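Local coordinates for protein cyanophage-like gp41-1 intein (Metagenome, PDB 6QAZ) that probably carries out protein splicing, excising itself and joining its flanking sequences, as a naturally split, cyanophage-like intein, at residues V11-Q15 and D27-S31; N22-G26 and V38-F42; Y50-D56 and K95-E101. All coordinates share one frame; numbering follows the deposited sequence.

Contact 1 (V11-Q15 and D27-S31); sequences VQTPQ and DLVLS
In the Hint (Hedgehog/intein) fold of this intein, the end of the hairpin formed by strands 10-13 and 16-19 lies across strand 28-31, and Q12 meets L30 where the two strands cross at 116°. One direct backbone bond joins them, from L30 N to Q12 O (2.8 Å); V29 CA adds a weaker CA-H...O contact to the same oxygen. Beside that bond a bridging water accepts from Q12 N and donates to L30 O. The Q12 and L30 side chains run side by side in the same direction, both with CG anti to the backbone N (chi1 -165° in Q12). In the conformer described, L30 CD2 comes 3.4 Å from Q12 OE1, an oxygen whose hydrogen bond comes from K90. V11 CG2 packs on V29 CG1 at 3.8 Å, and F119 touches both valines. Toward the turn, P14 CD rests on L28 CB. L28 O finds no conventional donor but lies 3.2 Å from T13 CA in a CA-H...O contact. The D27 carboxylate is held by K18 and Q24 N; in the conformer described, a second water donates to D27 OD1 (2.7 Å) and to Q15 OE1 while it accepts from L28 N.

Contact 2 (N22-G26 and V38-F42); sequences NIQVG and VLNVF
The loop leading from strand 16-19 to strand 28-31 folds over one end of strand 34-41 in the beta-rich intein fold, and I23, V25, V38 and V41 interlock there as a small apolar patch. The fit is one of methyl groups against methyl groups and backbone. I23 CG2 is the main bump on the loop: it reaches V38 CG2 at 3.7 Å and lies almost as near V38 CG1, so it sits against both branches of the valine as the two side chains cross. V38 answers with its own projection, for CB and CG1 both rest against the Q24 carbonyl oxygen. In I23 the CG2 methyl is anti to the backbone N while CG1 is anti to the carbonyl carbon (chi1 -75°); the two branches therefore divide the work, CG2 facing V38 and the CD1 end of the other packing on V11, T13 and V29.

V25 supplies the second bump. In the conformer described, its CG2 settles over the backbone of L39, N40 and V41, coming to 3.8 Å from L39 O, and its CG1 lies 3.6 Å from V38 O. V41 fills the hollow between I23 and V25: its CG2 lies 3.8 Å from I23 O and 4.2 Å from V25 CG2. The strand carries a classic beta bulge here, L39 and N40 both facing E112 of strand 93-113. D27 continues the pairing with V38 beyond the loop, and its carboxylate also accepts from Q24 N. G26, at a positive phi of 95° that suits glycine, brings its amide squarely onto the strand: G26 N donates to V38 O at 2.9 Å, nearly straight at 174° and in the carbonyl plane.

Contact 3 (Y50-D56 and K95-E101); sequences YKITLED and KKILKIE
I52 and I100 lie side by side on one face of the pairing between Y50-D56 and K95-E101, pointing the same way and meeting through their CG1 atoms. Next to them L54 and I97 form a non-hydrogen-bonded pair; their side chains diverge, yet L54 CD2 still meets I97 CG1 at 3.7 Å, and I52 CG2 touches the CG2 methyl of I97 at 4.0 Å. I60, I77 and L81 add further apolar contacts to this close-packed part.

Both segments belong to long strands, 45-54 and 93-113, of the curved antiparallel sheet of the intein fold. K51 and E101 form a hydrogen-bonded pair with two bonds, and T53 N donates to K99 O. A classic beta bulge follows, in which L98 and K99 both face T53: its carbonyl oxygen accepts from L98 N at 2.8 Å and, weakly, from K99 N. L98 points toward the opposite segment, where its CG lies 3.6 Å from E55 CA.

The face bearing K51, K99 and E101 is looser and more open to solvent. K51 and E101 stop short of a salt bridge; in the conformer described, a water accepts from K51 NZ at 2.6 Å and donates to E101 OE1, and K51 NZ also binds a citrate that probably came from the crystallisation liquor. Strand 45-54 ends at L54, and beyond it a side chain takes over in a tight polar clasp. E55 N donates to K96 O, while K96 N reaches E55 OE2 at 2.8 Å, almost straight at 178°, from above the carboxylate plane. E55 CG lies between its backbone N and carbonyl carbon (chi1 63°), and the extended chain carries OE2 across. D56, salt-bridged to K58, touches K95 CG through OD2 at 3.7 Å.

Overall arrangement
From the N terminus, the chain runs through strand 10-13 and its hairpin partner 16-19, then through the 22-26 loop into strand 28-31, where contact 1 closes a short loop. Contact 2 opens before that closure and closes after it on strand 34-41, so the two cross along the chain. They also touch in space, through I23 and through D27 and V38. Contact 3 comes later in series, joining strand 45-54 to strand 93-113 over a much longer loop. Its centre is about 24 Å from that of contact 1 and 27 Å from that of contact 2, across the chain's centre, yet strand 93-113 also pairs with 34-41 and links the two regions.

Contact 1 (V11-Q15 and D27-S31)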
ATOM      1  N   VAL A  11       4.102  -5.533  -5.853  1.00 13.97           N
ATOM      2  CA  VAL A  11       3.377  -4.652  -6.790  1.00 14.07           C
ATOM      3  C   VAL A  11       3.487  -5.287  -8.172  1.00 13.89           C
ATOM      4  O   VAL A  11       4.406  -6.056  -8.457  1.00 15.64           O
ATOM      5  CB  VAL A  11       3.942  -3.227  -6.758  1.00 14.14           C
ATOM      6  CG1 VAL A  11       3.768  -2.628  -5.380  1.00 15.39           C
ATOM      7  CG2 VAL A  11       5.387  -3.163  -7.204  1.00 15.42           C
ATOM      8  N   GLN A  12       2.538  -4.966  -9.032  1.00 14.93           N
ATOM      9  CA  GLN A  12       2.438  -5.563 -10.364  0.50 15.48           C
ATOM     10  C   GLN A  12       3.031  -4.607 -11.404  1.00 14.72           C
ATOM     11  O   GLN A  12       2.504  -3.501 -11.570  1.00 15.46           O
ATOM     12  CB  GLN A  12       0.967  -5.845 -10.607  0.50 17.86           C
ATOM     13  CG  GLN A  12       0.758  -6.767 -11.775  0.50 19.68           C
ATOM     14  CD  GLN A  12      -0.660  -7.259 -11.873  0.50 21.32           C
ATOM     15  OE1 GLN A  12      -1.453  -7.245 -10.934  0.50 22.25           O
ATOM     16  NE2 GLN A  12      -0.979  -7.718 -13.049  0.50 24.80           N
ATOM     17  N   THR A  13       4.077  -5.034 -12.083  1.00 15.82           N
ATOM     18  CA  THR A  13       4.649  -4.280 -13.207  1.00 15.92           C
ATOM     19  C   THR A  13       4.241  -4.984 -14.477  1.00 17.49           C
ATOM     20  O   THR A  13       3.857  -6.163 -14.461  1.00 18.49           O
ATOM     21  CB  THR A  13       6.162  -4.134 -13.097  1.00 16.78           C
ATOM     22  OG1 THR A  13       6.790  -5.355 -13.498  1.00 18.24           O
ATOM     23  CG2 THR A  13       6.608  -3.687 -11.732  1.00 17.08           C
ATOM     24  N   PRO A  14       4.480  -4.375 -15.646  1.00 18.22           N
ATOM     25  CA  PRO A  14       4.258  -5.104 -16.895  1.00 20.87           C
ATOM     26  C   PRO A  14       5.159  -6.333 -17.047  1.00 21.92           C
ATOM     27  O   PRO A  14       4.888  -7.146 -17.906  1.00 28.43           O
ATOM     28  CB  PRO A  14       4.479  -4.037 -17.975  1.00 21.34           C
ATOM     29  CG  PRO A  14       4.176  -2.721 -17.256  1.00 19.68           C
ATOM     30  CD  PRO A  14       4.778  -2.937 -15.886  1.00 17.59           C
ATOM     31  N   GLN A  15       6.286  -6.361 -16.345  1.00 21.89           N
ATOM     32  CA  GLN A  15       7.249  -7.485 -16.390  1.00 25.38           C
ATOM     33  C   GLN A  15       6.955  -8.513 -15.280  1.00 25.72           C
ATOM     34  O   GLN A  15       7.714  -9.500 -15.212  1.00 35.44           O
ATOM     35  CB  GLN A  15       8.659  -6.919 -16.264  1.00 30.33           C
ATOM     36  CG  GLN A  15       9.046  -5.968 -17.400  1.00 35.25           C
ATOM     37  CD  GLN A  15       8.514  -4.551 -17.278  1.00 30.59           C
ATOM     38  OE1 GLN A  15       8.291  -4.007 -16.187  1.00 29.99           O
ATOM     39  NE2 GLN A  15       8.315  -3.934 -18.439  1.00 36.84           N
ATOM     40  N   ASP A  27       9.892   2.506 -13.351  1.00 16.48           N
ATOM     41  CA  ASP A  27       9.005   1.328 -13.354  1.00 16.18           C
ATOM     42  C   ASP A  27       7.557   1.789 -13.492  1.00 15.10           C
ATOM     43  O   ASP A  27       7.209   2.932 -13.206  1.00 15.85           O
ATOM     44  CB  ASP A  27       9.115   0.507 -12.069  0.54 16.05           C
ATOM     45  CG  ASP A  27      10.119  -0.641 -12.037  0.54 17.65           C
ATOM     46  OD1 ASP A  27      10.085  -1.498 -12.931  0.54 20.73           O
ATOM     47  OD2 ASP A  27      10.964  -0.650 -11.101  0.54 17.92           O
ATOM     48  N   LEU A  28       6.720   0.871 -13.926  1.00 15.41           N
ATOM     49  CA  LEU A  28       5.269   1.058 -14.038  1.00 15.22           C
ATOM     50  C   LEU A  28       4.578   0.088 -13.082  1.00 14.65           C
ATOM     51  O   LEU A  28       4.937  -1.099 -13.096  1.00 15.83           O
ATOM     52  CB  LEU A  28       4.852   0.797 -15.483  1.00 15.85           C
ATOM     53  CG  LEU A  28       5.215   1.902 -16.479  1.00 17.18           C
ATOM     54  CD1 LEU A  28       5.136   1.389 -17.888  1.00 21.02           C
ATOM     55  CD2 LEU A  28       4.328   3.130 -16.301  1.00 19.00           C
ATOM     56  N   VAL A  29       3.633   0.585 -12.287  1.00 14.31           N
ATOM     57  CA  VAL A  29       2.921  -0.254 -11.303  1.00 14.20           C
ATOM     58  C   VAL A  29       1.434  -0.162 -11.529  1.00 13.93           C
ATOM     59  O   VAL A  29       0.882   0.931 -11.759  1.00 14.68           O
ATOM     60  CB  VAL A  29       3.317   0.088  -9.867  1.00 14.46           C
ATOM     61  CG1 VAL A  29       4.762  -0.306  -9.604  1.00 15.71           C
ATOM     62  CG2 VAL A  29       3.054   1.529  -9.489  1.00 14.63           C
ATOM     63  N   LEU A  30       0.759  -1.298 -11.427  1.00 14.06           N
ATOM     64  CA  LEU A  30      -0.665  -1.372 -11.771  1.00 14.49           C
ATOM     65  C   LEU A  30      -1.514  -0.760 -10.667  1.00 13.88           C
ATOM     66  O   LEU A  30      -1.334  -1.075  -9.486  1.00 14.22           O
ATOM     67  CB  LEU A  30      -1.069  -2.828 -11.979  1.00 15.14           C
ATOM     68  CG  LEU A  30      -2.508  -3.029 -12.432  1.00 16.98           C
ATOM     69  CD1 LEU A  30      -2.759  -2.450 -13.815  1.00 19.24           C
ATOM     70  CD2 LEU A  30      -2.865  -4.500 -12.403  1.00 20.26           C
ATOM     71  N   SER A  31      -2.454   0.071 -11.087  1.00 14.68           N
ATOM     72  CA  SER A  31      -3.498   0.664 -10.256  1.00 14.85           C
ATOM     73  C   SER A  31      -4.865   0.233 -10.767  1.00 14.56           C
ATOM     74  O   SER A  31      -4.969  -0.551 -11.717  1.00 17.41           O
ATOM     75  CB  SER A  31      -3.365   2.171 -10.285  1.00 15.92           C
ATOM     76  OG  SER A  31      -3.960   2.707 -11.436  0.75 18.99           O
TER
HETATM   77  O   HOH W   1       0.756  -2.786  -8.478  1.00 17.53           O
HETATM   78  O   HOH W   2       8.213  -1.590 -14.860  1.00 23.45           O

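Contact 2 (N22-G26 and V38-F42)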
ATOM      1  N   ASN A  22      12.573  -3.535  -4.664  1.00 15.37           N
ATOM      2  CA  ASN A  22      13.310  -3.646  -5.926  1.00 15.53           C
ATOM      3  C   ASN A  22      12.798  -2.627  -6.959  1.00 14.99           C
ATOM      4  O   ASN A  22      13.356  -2.595  -8.046  1.00 17.21           O
ATOM      5  CB  ASN A  22      13.227  -5.070  -6.448  1.00 15.93           C
ATOM      6  CG  ASN A  22      13.916  -6.073  -5.558  1.00 16.73           C
ATOM      7  OD1 ASN A  22      14.914  -5.745  -4.910  1.00 18.60           O
ATOM      8  ND2 ASN A  22      13.408  -7.296  -5.480  1.00 19.44           N
ATOM      9  N   ILE A  23      11.780  -1.860  -6.651  1.00 14.63           N
ATOM     10  CA  ILE A  23      11.212  -0.882  -7.604  1.00 14.90           C
ATOM     11  C   ILE A  23      12.205   0.268  -7.781  1.00 15.38           C
ATOM     12  O   ILE A  23      12.865   0.710  -6.830  1.00 17.03           O
ATOM     13  CB  ILE A  23       9.846  -0.416  -7.097  1.00 15.27           C
ATOM     14  CG1 ILE A  23       8.794  -1.492  -7.322  1.00 15.84           C
ATOM     15  CG2 ILE A  23       9.439   0.941  -7.680  1.00 17.42           C
ATOM     16  CD1 ILE A  23       8.372  -1.665  -8.753  1.00 16.95           C
ATOM     17  N   GLN A  24      12.264   0.754  -9.008  1.00 15.75           N
ATOM     18  CA  GLN A  24      13.130   1.893  -9.362  1.00 16.84           C
ATOM     19  C   GLN A  24      12.313   2.943 -10.087  1.00 15.82           C
ATOM     20  O   GLN A  24      11.250   2.651 -10.672  1.00 15.82           O
ATOM     21  CB  GLN A  24      14.355   1.403 -10.106  0.50 19.56           C
ATOM     22  CG  GLN A  24      14.021   0.792 -11.421  0.50 21.74           C
ATOM     23  CD  GLN A  24      15.275   0.111 -11.912  0.50 23.70           C
ATOM     24  OE1 GLN A  24      15.372  -1.110 -11.953  0.50 27.39           O
ATOM     25  NE2 GLN A  24      16.263   0.919 -12.223  0.50 21.52           N
ATOM     26  N   VAL A  25      12.804   4.156 -10.070  1.00 16.23           N
ATOM     27  CA  VAL A  25      12.194   5.229 -10.862  1.00 16.57           C
ATOM     28  C   VAL A  25      12.115   4.771 -12.305  1.00 17.37           C
ATOM     29  O   VAL A  25      13.064   4.197 -12.852  1.00 17.81           O
ATOM     30  CB  VAL A  25      12.986   6.529 -10.730  0.80 19.56           C
ATOM     31  CG1 VAL A  25      12.513   7.579 -11.737  0.80 24.05           C
ATOM     32  CG2 VAL A  25      12.975   7.066  -9.304  0.80 20.47           C
ATOM     33  N   GLY A  26      10.964   5.037 -12.914  1.00 17.38           N
ATOM     34  CA  GLY A  26      10.673   4.625 -14.290  1.00 19.09           C
ATOM     35  C   GLY A  26       9.921   3.324 -14.400  1.00 18.13           C
ATOM     36  O   GLY A  26       9.362   3.068 -15.472  1.00 21.29           O
ATOM     37  N   VAL A  38       6.523   5.164 -11.675  1.00 14.44           N
ATOM     38  CA  VAL A  38       7.223   5.469 -10.427  1.00 14.31           C
ATOM     39  C   VAL A  38       8.117   6.704 -10.671  1.00 15.29           C
ATOM     40  O   VAL A  38       9.060   6.644 -11.474  1.00 16.83           O
ATOM     41  CB  VAL A  38       8.039   4.283  -9.947  1.00 14.98           C
ATOM     42  CG1 VAL A  38       8.791   4.628  -8.669  1.00 15.36           C
ATOM     43  CG2 VAL A  38       7.138   3.067  -9.726  1.00 14.72           C
ATOM     44  N   LEU A  39       7.769   7.797 -10.024  1.00 14.66           N
ATOM     45  CA  LEU A  39       8.437   9.083 -10.179  1.00 15.51           C
ATOM     46  C   LEU A  39       9.539   9.277  -9.151  1.00 15.94           C
ATOM     47  O   LEU A  39      10.497  10.007  -9.407  1.00 17.62           O
ATOM     48  CB  LEU A  39       7.419  10.215 -10.045  1.00 16.46           C
ATOM     49  CG  LEU A  39       6.276  10.194 -11.043  1.00 18.03           C
ATOM     50  CD1 LEU A  39       5.336  11.330 -10.813  1.00 19.80           C
ATOM     51  CD2 LEU A  39       6.804  10.205 -12.450  1.00 21.27           C
ATOM     52  N   ASN A  40       9.396   8.667  -7.972  1.00 15.10           N
ATOM     53  CA  ASN A  40      10.386   8.815  -6.884  1.00 15.79           C
ATOM     54  C   ASN A  40      10.427   7.529  -6.105  1.00 14.92           C
ATOM     55  O   ASN A  40       9.394   6.898  -5.872  1.00 15.16           O
ATOM     56  CB  ASN A  40      10.034   9.922  -5.894  1.00 17.52           C
ATOM     57  CG  ASN A  40       9.816  11.265  -6.518  1.00 18.51           C
ATOM     58  OD1 ASN A  40       8.744  11.517  -7.087  1.00 19.16           O
ATOM     59  ND2 ASN A  40      10.831  12.095  -6.418  1.00 22.45           N
ATOM     60  N   VAL A  41      11.622   7.197  -5.660  1.00 14.89           N
ATOM     61  CA  VAL A  41      11.833   6.189  -4.605  1.00 14.83           C
ATOM     62  C   VAL A  41      12.517   6.947  -3.478  1.00 14.55           C
ATOM     63  O   VAL A  41      13.686   7.334  -3.601  1.00 15.77           O
ATOM     64  CB  VAL A  41      12.600   4.966  -5.077  1.00 15.89           C
ATOM     65  CG1 VAL A  41      12.782   3.996  -3.935  1.00 17.54           C
ATOM     66  CG2 VAL A  41      11.928   4.317  -6.263  1.00 16.59           C
ATOM     67  N   PHE A  42      11.757   7.239  -2.435  1.00 15.15           N
ATOM     68  CA  PHE A  42      12.274   8.037  -1.320  1.00 15.66           C
ATOM     69  C   PHE A  42      13.193   7.156  -0.503  1.00 15.62           C
ATOM     70  O   PHE A  42      13.200   5.939  -0.639  1.00 16.43           O
ATOM     71  CB  PHE A  42      11.116   8.602  -0.499  1.00 15.44           C
ATOM     72  CG  PHE A  42      10.183   9.472  -1.309  1.00 14.29           C
ATOM     73  CD1 PHE A  42      10.587  10.710  -1.796  1.00 15.91           C
ATOM     74  CD2 PHE A  42       8.885   9.058  -1.570  1.00 14.49           C
ATOM     75  CE1 PHE A  42       9.709  11.490  -2.537  1.00 16.06           C
ATOM     76  CE2 PHE A  42       8.028   9.860  -2.299  1.00 14.79           C
ATOM     77  CZ  PHE A  42       8.445  11.056  -2.785  1.00 15.43           C
TER

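Contact 3 (Y50-D56 and K95-E101)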
ATOM      1  N   TYR A  50       2.621  -1.877  11.059  1.00 15.17           N
ATOM      2  CA  TYR A  50       1.287  -2.384  11.362  1.00 15.26           C
ATOM      3  C   TYR A  50       0.882  -3.326  10.250  1.00 14.43           C
ATOM      4  O   TYR A  50       1.142  -3.070   9.082  1.00 15.09           O
ATOM      5  CB  TYR A  50       0.251  -1.257  11.395  1.00 15.58           C
ATOM      6  CG  TYR A  50       0.522  -0.238  12.449  1.00 16.97           C
ATOM      7  CD1 TYR A  50       1.479   0.746  12.257  1.00 18.27           C
ATOM      8  CD2 TYR A  50      -0.161  -0.246  13.652  1.00 18.96           C
ATOM      9  CE1 TYR A  50       1.803   1.663  13.224  1.00 20.49           C
ATOM     10  CE2 TYR A  50       0.115   0.710  14.630  1.00 22.24           C
ATOM     11  CZ  TYR A  50       1.133   1.630  14.425  1.00 21.51           C
ATOM     12  OH  TYR A  50       1.469   2.579  15.359  1.00 26.21           O
ATOM     13  N   LYS A  51       0.210  -4.409  10.615  1.00 15.01           N
ATOM     14  CA  LYS A  51      -0.341  -5.352   9.640  1.00 15.28           C
ATOM     15  C   LYS A  51      -1.847  -5.174   9.558  1.00 15.29           C
ATOM     16  O   LYS A  51      -2.538  -5.310  10.588  1.00 16.57           O
ATOM     17  CB  LYS A  51      -0.005  -6.799  10.010  1.00 16.31           C
ATOM     18  CG  LYS A  51      -0.471  -7.813   8.983  1.00 17.85           C
ATOM     19  CD  LYS A  51      -0.034  -9.205   9.297  1.00 23.47           C
ATOM     20  CE  LYS A  51      -0.441  -9.669  10.663  1.00 25.15           C
ATOM     21  NZ  LYS A  51      -0.251 -11.133  10.802  1.00 29.74           N
ATOM     22  N   ILE A  52      -2.343  -4.971   8.366  1.00 13.98           N
ATOM     23  CA  ILE A  52      -3.781  -4.953   8.077  1.00 13.63           C
ATOM     24  C   ILE A  52      -4.138  -6.265   7.414  1.00 13.95           C
ATOM     25  O   ILE A  52      -3.508  -6.628   6.416  1.00 15.14           O
ATOM     26  CB  ILE A  52      -4.114  -3.758   7.165  1.00 14.08           C
ATOM     27  CG1 ILE A  52      -3.701  -2.448   7.808  1.00 15.20           C
ATOM     28  CG2 ILE A  52      -5.577  -3.790   6.790  1.00 15.48           C
ATOM     29  CD1 ILE A  52      -3.826  -1.256   6.912  1.00 16.83           C
ATOM     30  N   THR A  53      -5.131  -6.964   7.940  1.00 13.84           N
ATOM     31  CA  THR A  53      -5.613  -8.234   7.380  1.00 14.07           C
ATOM     32  C   THR A  53      -7.065  -8.072   6.963  1.00 13.81           C
ATOM     33  O   THR A  53      -7.897  -7.625   7.791  1.00 14.66           O
ATOM     34  CB  THR A  53      -5.499  -9.385   8.386  1.00 15.87           C
ATOM     35  OG1 THR A  53      -4.134  -9.471   8.832  1.00 17.15           O
ATOM     36  CG2 THR A  53      -5.935 -10.707   7.794  1.00 17.46           C
ATOM     37  N   LEU A  54      -7.393  -8.432   5.729  1.00 13.55           N
ATOM     38  CA  LEU A  54      -8.750  -8.332   5.211  1.00 13.55           C
ATOM     39  C   LEU A  54      -9.474  -9.666   5.331  1.00 13.87           C
ATOM     40  O   LEU A  54      -8.886 -10.726   5.564  1.00 14.92           O
ATOM     41  CB  LEU A  54      -8.723  -7.892   3.742  1.00 13.81           C
ATOM     42  CG  LEU A  54      -7.957  -6.594   3.461  1.00 13.55           C
ATOM     43  CD1 LEU A  54      -8.114  -6.226   2.025  1.00 14.43           C
ATOM     44  CD2 LEU A  54      -8.400  -5.459   4.374  1.00 14.54           C
ATOM     45  N   GLU A  55     -10.784  -9.614   5.102  1.00 14.69           N
ATOM     46  CA  GLU A  55     -11.654 -10.796   5.296  1.00 15.59           C
ATOM     47  C   GLU A  55     -11.363 -11.890   4.264  1.00 15.29           C
ATOM     48  O   GLU A  55     -11.783 -13.036   4.509  1.00 16.42           O
ATOM     49  CB  GLU A  55     -13.110 -10.399   5.291  1.00 16.86           C
ATOM     50  CG  GLU A  55     -13.555  -9.829   4.000  1.00 17.51           C
ATOM     51  CD  GLU A  55     -15.033  -9.488   3.930  1.00 19.09           C
ATOM     52  OE1 GLU A  55     -15.864 -10.234   4.532  1.00 22.67           O
ATOM     53  OE2 GLU A  55     -15.380  -8.412   3.402  1.00 18.27           O
ATOM     54  N   ASP A  56     -10.704 -11.589   3.155  1.00 15.91           N
ATOM     55  CA  ASP A  56     -10.270 -12.589   2.158  1.00 16.18           C
ATOM     56  C   ASP A  56      -8.843 -13.076   2.426  1.00 15.73           C
ATOM     57  O   ASP A  56      -8.284 -13.796   1.569  1.00 19.30           O
ATOM     58  CB  ASP A  56     -10.446 -12.067   0.752  1.00 16.90           C
ATOM     59  CG  ASP A  56      -9.578 -10.868   0.468  1.00 16.27           C
ATOM     60  OD1 ASP A  56      -8.803 -10.439   1.350  1.00 16.28           O
ATOM     61  OD2 ASP A  56      -9.697 -10.349  -0.688  1.00 18.27           O
ATOM     62  N   LYS A  95     -13.581  -5.103   0.617  1.00 14.73           N
ATOM     63  CA  LYS A  95     -13.339  -6.172   1.590  1.00 15.28           C
ATOM     64  C   LYS A  95     -13.113  -5.570   2.958  1.00 15.26           C
ATOM     65  O   LYS A  95     -12.344  -4.604   3.117  1.00 16.40           O
ATOM     66  CB  LYS A  95     -12.149  -7.037   1.184  1.00 15.50           C
ATOM     67  CG  LYS A  95     -12.379  -7.860  -0.070  1.00 17.07           C
ATOM     68  CD  LYS A  95     -13.407  -8.957   0.083  1.00 18.61           C
ATOM     69  CE  LYS A  95     -13.730  -9.625  -1.222  1.00 24.37           C
ATOM     70  NZ  LYS A  95     -14.751 -10.664  -1.027  1.00 28.78           N
ATOM     71  N   LYS A  96     -13.756  -6.150   3.949  1.00 15.83           N
ATOM     72  CA  LYS A  96     -13.632  -5.678   5.339  1.00 16.27           C
ATOM     73  C   LYS A  96     -12.224  -5.890   5.877  1.00 14.71           C
ATOM     74  O   LYS A  96     -11.641  -6.961   5.698  1.00 14.93           O
ATOM     75  CB  LYS A  96     -14.607  -6.460   6.218  1.00 19.03           C
ATOM     76  CG  LYS A  96     -16.114  -6.258   6.119  0.60 20.26           C
ATOM     77  CD  LYS A  96     -16.547  -5.135   6.972  0.60 18.71           C
ATOM     78  CE  LYS A  96     -17.981  -4.749   6.690  0.60 21.05           C
ATOM     79  NZ  LYS A  96     -18.947  -5.799   7.116  0.60 19.98           N
ATOM     80  N   ILE A  97     -11.770  -4.921   6.639  1.00 14.96           N
ATOM     81  CA  ILE A  97     -10.590  -5.092   7.517  1.00 14.61           C
ATOM     82  C   ILE A  97     -11.013  -5.920   8.718  1.00 14.49           C
ATOM     83  O   ILE A  97     -11.898  -5.519   9.466  1.00 15.61           O
ATOM     84  CB  ILE A  97     -10.031  -3.740   7.951  1.00 14.65           C
ATOM     85  CG1 ILE A  97      -9.535  -2.917   6.756  1.00 14.74           C
ATOM     86  CG2 ILE A  97      -8.900  -3.953   8.952  1.00 15.08           C
ATOM     87  CD1 ILE A  97      -9.141  -1.501   7.125  1.00 16.26           C
ATOM     88  N   LEU A  98     -10.385  -7.066   8.889  1.00 14.71           N
ATOM     89  CA  LEU A  98     -10.628  -7.912  10.073  1.00 15.44           C
ATOM     90  C   LEU A  98      -9.773  -7.468  11.256  1.00 16.59           C
ATOM     91  O   LEU A  98     -10.262  -7.562  12.400  1.00 18.84           O
ATOM     92  CB  LEU A  98     -10.302  -9.357   9.777  1.00 16.80           C
ATOM     93  CG  LEU A  98     -11.216 -10.105   8.842  1.00 18.14           C
ATOM     94  CD1 LEU A  98     -10.815 -11.565   8.843  1.00 20.50           C
ATOM     95  CD2 LEU A  98     -12.675  -9.974   9.184  1.00 22.61           C
ATOM     96  N   LYS A  99      -8.521  -7.094  11.009  1.00 16.61           N
ATOM     97  CA  LYS A  99      -7.552  -6.844  12.074  1.00 18.82           C
ATOM     98  C   LYS A  99      -6.607  -5.775  11.617  1.00 16.70           C
ATOM     99  O   LYS A  99      -6.175  -5.815  10.472  1.00 16.76           O
ATOM    100  CB  LYS A  99      -6.706  -8.088  12.425  1.00 22.08           C
ATOM    101  CG  LYS A  99      -7.425  -9.345  12.785  1.00 27.71           C
ATOM    102  CD  LYS A  99      -6.455 -10.464  12.907  1.00 29.62           C
ATOM    103  CE  LYS A  99      -7.145 -11.791  12.647  1.00 32.28           C
ATOM    104  NZ  LYS A  99      -6.365 -12.963  13.076  1.00 25.77           N
ATOM    105  N   ILE A 100      -6.186  -4.956  12.553  1.00 16.98           N
ATOM    106  CA  ILE A 100      -4.980  -4.129  12.404  1.00 17.36           C
ATOM    107  C   ILE A 100      -4.112  -4.422  13.620  1.00 18.40           C
ATOM    108  O   ILE A 100      -4.584  -4.296  14.766  1.00 22.16           O
ATOM    109  CB  ILE A 100      -5.308  -2.651  12.271  1.00 18.37           C
ATOM    110  CG1 ILE A 100      -6.271  -2.429  11.098  1.00 17.87           C
ATOM    111  CG2 ILE A 100      -4.007  -1.874  12.108  1.00 21.25           C
ATOM    112  CD1 ILE A 100      -6.525  -1.016  10.723  1.00 21.27           C
ATOM    113  N   GLU A 101      -2.921  -4.929  13.377  1.00 18.34           N
ATOM    114  CA  GLU A 101      -2.006  -5.458  14.424  1.00 18.88           C
ATOM    115  C   GLU A 101      -0.729  -4.612  14.399  1.00 19.70           C
ATOM    116  O   GLU A 101      -0.020  -4.666  13.398  1.00 20.88           O
ATOM    117  CB  GLU A 101      -1.699  -6.960  14.206  1.00 20.96           C
ATOM    118  CG  GLU A 101      -0.810  -7.579  15.309  0.50 24.90           C
ATOM    119  CD  GLU A 101      -0.442  -9.055  15.181  0.50 29.65           C
ATOM    120  OE1 GLU A 101      -1.382  -9.906  15.042  0.50 37.73           O
ATOM    121  OE2 GLU A 101       0.789  -9.386  15.257  0.50 28.86           O
TER
HETATM  122  O   HOH W   3      -0.789 -11.902  13.175  1.00 49.26           O